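Local coordinates for NADH:ubiquinone oxidoreductase, Na translocating, C subunit (Parabacteroides distasonis, PDB 3LWX), which is a subunit of a Na-translocating oxidoreductase and carries a domain of the FMN-binding family, at residues Ile20-Ile24 with Asn25-Ser29; Gly120-Pro123 with Gly124-Ala127; Asp13-Lys16 with Arg17-Ile20. All coordinates share one frame; numbering follows the deposited sequence. Where two conformers were deposited one is given.

Interaction 1. Residues Ile20-Ile24 with Asn25-Ser29; sequences ILRSI and NVNVS
V26 and N25 return their backbone N-H groups to L21 and R22 in a Schellman motif that ends helix 4-23. In the backbone, V26 N donates to L21 O at 3.0 Å, and N25 N reaches R22 O at the same length, 3.0 Å. N25 is the C-prime residue, and its positive phi (66°) turns the chain back. L21 O also takes the N-H of I24, so two donors hold this oxygen from opposite faces of its plane.

Among apolar groups, L21 lies obliquely against the extended loop that follows: its CB is 4.0 Å from V26 CB, and its CD1 meets V28 CG2 at 3.9 Å. L21, V26 and V28 also touch side chains of helix 30-40 (K36 and L40).

Polar contacts gather round R22. One water bridges R22 O and N25 OD1, while N25 ND2 hydrogen-bonds to Y112 O; a second water joins R22 O to N27 ND2. R22 bends at chi3 (-65°) and sends NE to D115 in a salt bridge, while a third water at the edge of its guanidinium links NH1 to V28 O. Lower down, the aliphatic stem packs across N27 at about a right angle, R22 CG 3.4 Å from N27 OD1.

Interaction 2. Residues Gly120-Pro123 with Gly124-Ala127; sequences GETP and GLGA
A type II beta turn from T122 to L125 lies in the loop after strand 111-118 and brings T122 O within 2.9 Å of L125 N, its closing hydrogen bond. P123 and G124 take the two corner positions. G124, with phi 85°, has the positive phi of the second corner, where a side chain would be jammed against P123 O.

The T122 carbonyl does more than close the turn. A127 N donates to T122 O at 3.0 Å, nearly straight at 161°, and the two N-H groups reach the oxygen from opposite faces of its plane. The second bond ties the turn to the start of a 3-10 segment at 126-127, within the FMN-binding domain. Over this carbonyl sits A127 CB, 3.3 Å from T122 O.

Side chains add to the fold-back at two places. T122 and L125 lie side by side and point the same way, T122 CG2 4.0 Å from L125 CD1. E121 packs its CB against the G126-A127 peptide, 3.6 Å from A127 N; the chain bends at chi2 (-59°), and its carboxylate is bound by T176 OG1 and by the backbone N-H groups of L94 and W95.

Interaction 3. Residues Asp13-Lys16 with Arg17-Ile20; sequences DNDK and RQQI
The R17 guanidinium, in the conformer described, one of two deposited, meets N14 at its edge: NH1 donates to N14 OD1 at 2.7 Å, coming from above the amide carbonyl plane, and the amide and guanidinium planes stand 51° apart. D13 CB approaches the same group obliquely. The other flat pair is D15 with Q19, whose NE2 keeps D15 OD1 close to its own amide plane but meets it from above the carboxylate, at 3.1 Å. Both pairs lie along alpha-helix 4-23, spaced i to i+3 and i to i+4.

Beneath them runs the regular helical pattern: R17 N to D13 O, Q18 N to N14 O, Q19 N to D15 O and I20 N to K16 O. R17 leaves with CG beside its own backbone N (chi1 -67°) and extends as far as NE, which carries its head back along the helix to N14. A water there donates to D13 OD2 and accepts from R17 NH2; D13 OD2 also forms a salt bridge with K9.

The helix is gripped from several sides. N14 and R17 touch helix 30-40, Q18 gives its NE2 to V28 O, and Q19 lies on D115 and S117 of strand 111-118. K16, fully extended, sends NZ to F59 O and makes a cation-pi contact with the F59 ring, while its CG lies 4.1 Å from I20 CD1.

Interaction 3 lies within helix 4-23, and interaction 1 is the end of that helix with the loop after it; they share I20, and their centres are 8 Å apart. They also touch directly, Q18 NE2 lying 2.9 Å from V28 O, a probable hydrogen bond that ties the body of the helix to the chain after its end. D115 of strand 111-118 serves both, as the salt-bridge partner of R22 in interaction 1 and in contact with Q19 in interaction 3. Interaction 2 follows that strand but stands apart: its centre is 21 Å from each of the others, with nearest atoms about 10 Å from interaction 1 and about 12 Å from interaction 3. A glycerol, probably from the crystallisation liquor, lies about 4 Å from the T122 side chain.

Interaction 1. Residues Ile20-Ile24 with Asn25-Ser29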
loop_
_atom_site.group_PDB
_atom_site.type_symbol
_atom_site.label_atom_id
_atom_site.label_comp_id
_atom_site.label_asym_id
_atom_site.label_seq_id
_atom_site.Cartn_x
_atom_site.Cartn_y
_atom_site.Cartn_z
ATOM N N ILE A 20 -7.014 1.510 3.034
ATOM C CA ILE A 20 -6.015 2.349 3.672
ATOM C C ILE A 20 -5.966 2.036 5.174
ATOM O O ILE A 20 -4.877 1.873 5.744
ATOM C CB ILE A 20 -6.318 3.831 3.375
ATOM C CG1 ILE A 20 -6.053 4.113 1.892
ATOM C CG2 ILE A 20 -5.468 4.740 4.262
ATOM C CD1 ILE A 20 -6.517 5.477 1.415
ATOM N N LEU A 21 -7.131 1.965 5.809
ATOM C CA LEU A 21 -7.164 1.630 7.227
ATOM C C LEU A 21 -6.562 0.245 7.516
ATOM O O LEU A 21 -5.825 0.081 8.501
ATOM C CB LEU A 21 -8.590 1.744 7.769
ATOM C CG LEU A 21 -9.097 3.177 7.914
ATOM C CD1 LEU A 21 -10.607 3.171 8.124
ATOM C CD2 LEU A 21 -8.373 3.910 9.032
ATOM N N ARG A 22 -6.848 -0.744 6.674
ATOM C CA ARG A 22 -6.266 -2.073 6.905
ATOM C C ARG A 22 -4.746 -2.023 6.862
ATOM O O ARG A 22 -4.093 -2.787 7.571
ATOM C CB ARG A 22 -6.796 -3.124 5.924
ATOM C CG ARG A 22 -8.249 -3.505 6.174
ATOM C CD ARG A 22 -8.642 -4.755 5.417
ATOM N NE ARG A 22 -8.618 -4.611 3.963
ATOM C CZ ARG A 22 -9.647 -4.279 3.194
ATOM N NH1 ARG A 22 -10.837 -3.977 3.696
ATOM N NH2 ARG A 22 -9.459 -4.221 1.878
ATOM N N SER A 23 -4.177 -1.131 6.051
ATOM C CA SER A 23 -2.714 -1.004 5.987
ATOM C C SER A 23 -2.102 -0.428 7.256
ATOM O O SER A 23 -0.889 -0.546 7.436
ATOM C CB SER A 23 -2.271 -0.178 4.782
ATOM O OG SER A 23 -2.354 1.217 4.986
ATOM N N ILE A 24 -2.933 0.184 8.124
ATOM C CA ILE A 24 -2.506 0.623 9.454
ATOM C C ILE A 24 -3.215 -0.193 10.542
ATOM O O ILE A 24 -3.391 0.267 11.671
ATOM C CB ILE A 24 -2.616 2.155 9.676
ATOM C CG1 ILE A 24 -4.048 2.677 9.446
ATOM C CG2 ILE A 24 -1.582 2.849 8.788
ATOM C CD1 ILE A 24 -4.267 4.103 9.969
ATOM N N ASN A 25 -3.614 -1.420 10.199
ATOM C CA ASN A 25 -4.110 -2.388 11.175
ATOM C C ASN A 25 -5.419 -1.994 11.834
ATOM O O ASN A 25 -5.657 -2.290 13.010
ATOM C CB ASN A 25 -3.001 -2.659 12.196
ATOM C CG ASN A 25 -1.722 -3.053 11.495
ATOM O OD1 ASN A 25 -1.750 -3.916 10.639
ATOM N ND2 ASN A 25 -0.625 -2.366 11.789
ATOM N N VAL A 26 -6.301 -1.393 11.043
ATOM C CA VAL A 26 -7.634 -0.983 11.495
ATOM C C VAL A 26 -8.632 -1.624 10.538
ATOM O O VAL A 26 -8.589 -1.373 9.329
ATOM C CB VAL A 26 -7.755 0.543 11.545
ATOM C CG1 VAL A 26 -9.201 0.961 11.807
ATOM C CG2 VAL A 26 -6.779 1.102 12.580
ATOM N N ASN A 27 -9.529 -2.445 11.091
ATOM C CA ASN A 27 -10.486 -3.228 10.327
ATOM C C ASN A 27 -11.892 -2.849 10.726
ATOM O O ASN A 27 -12.360 -3.256 11.785
ATOM C CB ASN A 27 -10.231 -4.714 10.556
ATOM C CG ASN A 27 -8.980 -5.168 9.859
ATOM O OD1 ASN A 27 -9.032 -5.617 8.717
ATOM N ND2 ASN A 27 -7.835 -4.961 10.496
ATOM N N VAL A 28 -12.540 -2.043 9.903
ATOM C CA VAL A 28 -13.900 -1.590 10.169
ATOM C C VAL A 28 -14.775 -1.804 8.947
ATOM O O VAL A 28 -14.288 -2.031 7.839
ATOM C CB VAL A 28 -13.930 -0.109 10.613
ATOM C CG1 VAL A 28 -13.123 0.071 11.894
ATOM C CG2 VAL A 28 -13.444 0.821 9.504
ATOM N N SER A 29 -16.085 -1.727 9.156
ATOM C CA SER A 29 -17.041 -1.907 8.078
ATOM C C SER A 29 -17.140 -0.643 7.241
ATOM O O SER A 29 -16.666 0.424 7.630
ATOM C CB SER A 29 -18.416 -2.254 8.621
ATOM O OG SER A 29 -18.981 -1.148 9.286
HETATM O O HOH W 1 -1.827 -4.626 7.953
HETATM O O HOH W 2 -5.237 -4.921 9.120
HETATM O O HOH W 3 -11.852 -3.580 6.418
#

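Interaction 2. Residues Gly120-Pro123 with Gly124-Ala127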
loop_
_atom_site.group_PDB
_atom_site.type_symbol
_atom_site.label_atom_id
_atom_site.label_comp_id
_atom_site.label_asym_id
_atom_site.label_seq_id
_atom_site.Cartn_x
_atom_site.Cartn_y
_atom_site.Cartn_z
ATOM N N GLY A 120 -8.952 -9.739 -10.497
ATOM C CA GLY A 120 -9.436 -11.044 -10.923
ATOM C C GLY A 120 -8.531 -12.219 -10.677
ATOM O O GLY A 120 -8.548 -13.182 -11.451
ATOM N N GLU A 121 -7.753 -12.163 -9.596
ATOM C CA GLU A 121 -6.909 -13.314 -9.257
ATOM C C GLU A 121 -7.764 -14.466 -8.716
ATOM O O GLU A 121 -8.894 -14.275 -8.276
ATOM C CB GLU A 121 -5.770 -12.934 -8.313
ATOM C CG GLU A 121 -4.858 -11.818 -8.858
ATOM C CD GLU A 121 -4.204 -12.171 -10.175
ATOM O OE1 GLU A 121 -3.232 -12.965 -10.164
ATOM O OE2 GLU A 121 -4.633 -11.622 -11.221
ATOM N N THR A 122 -7.199 -15.658 -8.750
ATOM C CA THR A 122 -7.971 -16.877 -8.502
ATOM C C THR A 122 -8.116 -17.228 -7.030
ATOM O O THR A 122 -7.125 -17.339 -6.327
ATOM C CB THR A 122 -7.321 -18.049 -9.257
ATOM O OG1 THR A 122 -7.292 -17.703 -10.634
ATOM C CG2 THR A 122 -8.046 -19.365 -9.056
ATOM N N PRO A 123 -9.365 -17.446 -6.574
ATOM C CA PRO A 123 -9.597 -17.909 -5.193
ATOM C C PRO A 123 -8.742 -19.115 -4.844
ATOM O O PRO A 123 -8.676 -20.094 -5.609
ATOM C CB PRO A 123 -11.085 -18.262 -5.188
ATOM C CG PRO A 123 -11.668 -17.320 -6.167
ATOM C CD PRO A 123 -10.643 -17.245 -7.282
ATOM N N GLY A 124 -8.074 -19.027 -3.699
ATOM C CA GLY A 124 -7.224 -20.105 -3.227
ATOM C C GLY A 124 -5.807 -20.106 -3.760
ATOM O O GLY A 124 -4.975 -20.858 -3.252
ATOM N N LEU A 125 -5.545 -19.265 -4.768
ATOM C CA LEU A 125 -4.235 -19.171 -5.399
ATOM C C LEU A 125 -3.833 -17.699 -5.352
ATOM O O LEU A 125 -3.636 -17.169 -4.260
ATOM C CB LEU A 125 -4.258 -19.777 -6.817
ATOM C CG LEU A 125 -4.679 -21.248 -6.868
ATOM C CD1 LEU A 125 -4.827 -21.683 -8.309
ATOM C CD2 LEU A 125 -3.664 -22.112 -6.165
ATOM N N GLY A 126 -3.749 -17.011 -6.484
ATOM C CA GLY A 126 -3.327 -15.612 -6.450
ATOM C C GLY A 126 -4.165 -14.697 -5.573
ATOM O O GLY A 126 -3.644 -13.724 -5.039
ATOM N N ALA A 127 -5.452 -14.998 -5.408
ATOM C CA ALA A 127 -6.320 -14.152 -4.590
ATOM C C ALA A 127 -5.947 -14.156 -3.107
ATOM O O ALA A 127 -6.403 -13.295 -2.354
ATOM C CB ALA A 127 -7.788 -14.551 -4.766
#

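Interaction 3. Residues Asp13-Lys16 with Arg17-Ile20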
loop_
_atom_site.group_PDB
_atom_site.type_symbol
_atom_site.label_atom_id
_atom_site.label_comp_id
_atom_site.label_asym_id
_atom_site.label_seq_id
_atom_site.Cartn_x
_atom_site.Cartn_y
_atom_site.Cartn_z
ATOM N N ASP A 13 -15.520 4.987 -2.279
ATOM C CA ASP A 13 -14.647 5.745 -1.389
ATOM C C ASP A 13 -14.514 5.045 -0.040
ATOM O O ASP A 13 -13.427 4.975 0.516
ATOM C CB ASP A 13 -15.167 7.160 -1.180
ATOM C CG ASP A 13 -14.997 8.062 -2.394
ATOM O OD1 ASP A 13 -14.311 7.684 -3.371
ATOM O OD2 ASP A 13 -15.574 9.172 -2.326
ATOM N N ASN A 14 -15.605 4.508 0.484
ATOM C CA ASN A 14 -15.515 3.787 1.749
ATOM C C ASN A 14 -14.676 2.511 1.628
ATOM O O ASN A 14 -13.946 2.183 2.548
ATOM C CB ASN A 14 -16.910 3.551 2.340
ATOM C CG ASN A 14 -17.449 4.809 3.006
ATOM O OD1 ASN A 14 -16.688 5.541 3.660
ATOM N ND2 ASN A 14 -18.761 5.036 2.903
ATOM N N ASP A 15 -14.760 1.826 0.489
ATOM C CA ASP A 15 -13.921 0.667 0.223
ATOM C C ASP A 15 -12.446 1.093 0.237
ATOM O O ASP A 15 -11.620 0.452 0.887
ATOM C CB ASP A 15 -14.361 0.035 -1.098
ATOM C CG ASP A 15 -13.630 -1.245 -1.465
ATOM O OD1 ASP A 15 -12.815 -1.771 -0.702
ATOM O OD2 ASP A 15 -13.933 -1.774 -2.565
ATOM N N LYS A 16 -12.111 2.185 -0.453
ATOM C CA LYS A 16 -10.739 2.682 -0.443
ATOM C C LYS A 16 -10.301 3.057 0.979
ATOM O O LYS A 16 -9.168 2.758 1.377
ATOM C CB LYS A 16 -10.592 3.843 -1.428
ATOM C CG LYS A 16 -9.209 4.450 -1.453
ATOM C CD LYS A 16 -9.009 5.388 -2.625
ATOM C CE LYS A 16 -7.629 6.020 -2.661
ATOM N NZ LYS A 16 -7.364 6.689 -3.981
ATOM N N ARG A 17 -11.170 3.749 1.728
ATOM C CA ARG A 17 -10.859 4.076 3.121
ATOM C C ARG A 17 -10.571 2.824 3.927
ATOM O O ARG A 17 -9.620 2.794 4.707
ATOM C CB ARG A 17 -12.006 4.829 3.795
ATOM C CG ARG A 17 -12.262 6.221 3.257
ATOM C CD ARG A 17 -13.316 6.945 4.083
ATOM N NE ARG A 17 -13.589 8.281 3.539
ATOM C CZ ARG A 17 -14.625 8.610 2.759
ATOM N NH1 ARG A 17 -15.569 7.732 2.442
ATOM N NH2 ARG A 17 -14.736 9.851 2.305
ATOM N N GLN A 18 -11.384 1.776 3.732
ATOM C CA GLN A 18 -11.158 0.502 4.428
ATOM C C GLN A 18 -9.792 -0.097 4.091
ATOM O O GLN A 18 -9.123 -0.630 4.973
ATOM C CB GLN A 18 -12.255 -0.520 4.122
ATOM C CG GLN A 18 -13.586 -0.238 4.737
ATOM C CD GLN A 18 -14.613 -1.227 4.228
ATOM O OE1 GLN A 18 -14.990 -1.196 3.069
ATOM N NE2 GLN A 18 -15.033 -2.133 5.081
ATOM N N GLN A 19 -9.398 -0.037 2.815
ATOM C CA GLN A 19 -8.101 -0.565 2.384
ATOM C C GLN A 19 -6.948 0.184 3.062
ATOM O O GLN A 19 -5.993 -0.413 3.566
ATOM C CB GLN A 19 -7.970 -0.457 0.875
ATOM C CG GLN A 19 -8.921 -1.354 0.102
ATOM C CD GLN A 19 -8.958 -0.990 -1.366
ATOM O OE1 GLN A 19 -7.925 -0.837 -2.014
ATOM N NE2 GLN A 19 -10.164 -0.842 -1.900
ATOM N N ILE A 20 -7.014 1.510 3.034
ATOM C CA ILE A 20 -6.015 2.349 3.672
ATOM C C ILE A 20 -5.966 2.036 5.174
ATOM O O ILE A 20 -4.877 1.873 5.744
ATOM C CB ILE A 20 -6.318 3.831 3.375
ATOM C CG1 ILE A 20 -6.053 4.113 1.892
ATOM C CG2 ILE A 20 -5.468 4.740 4.262
ATOM C CD1 ILE A 20 -6.517 5.477 1.415
HETATM O O HOH W 4 -16.818 9.746 -0.012
HETATM O O HOH W 5 -13.005 -3.115 1.824
#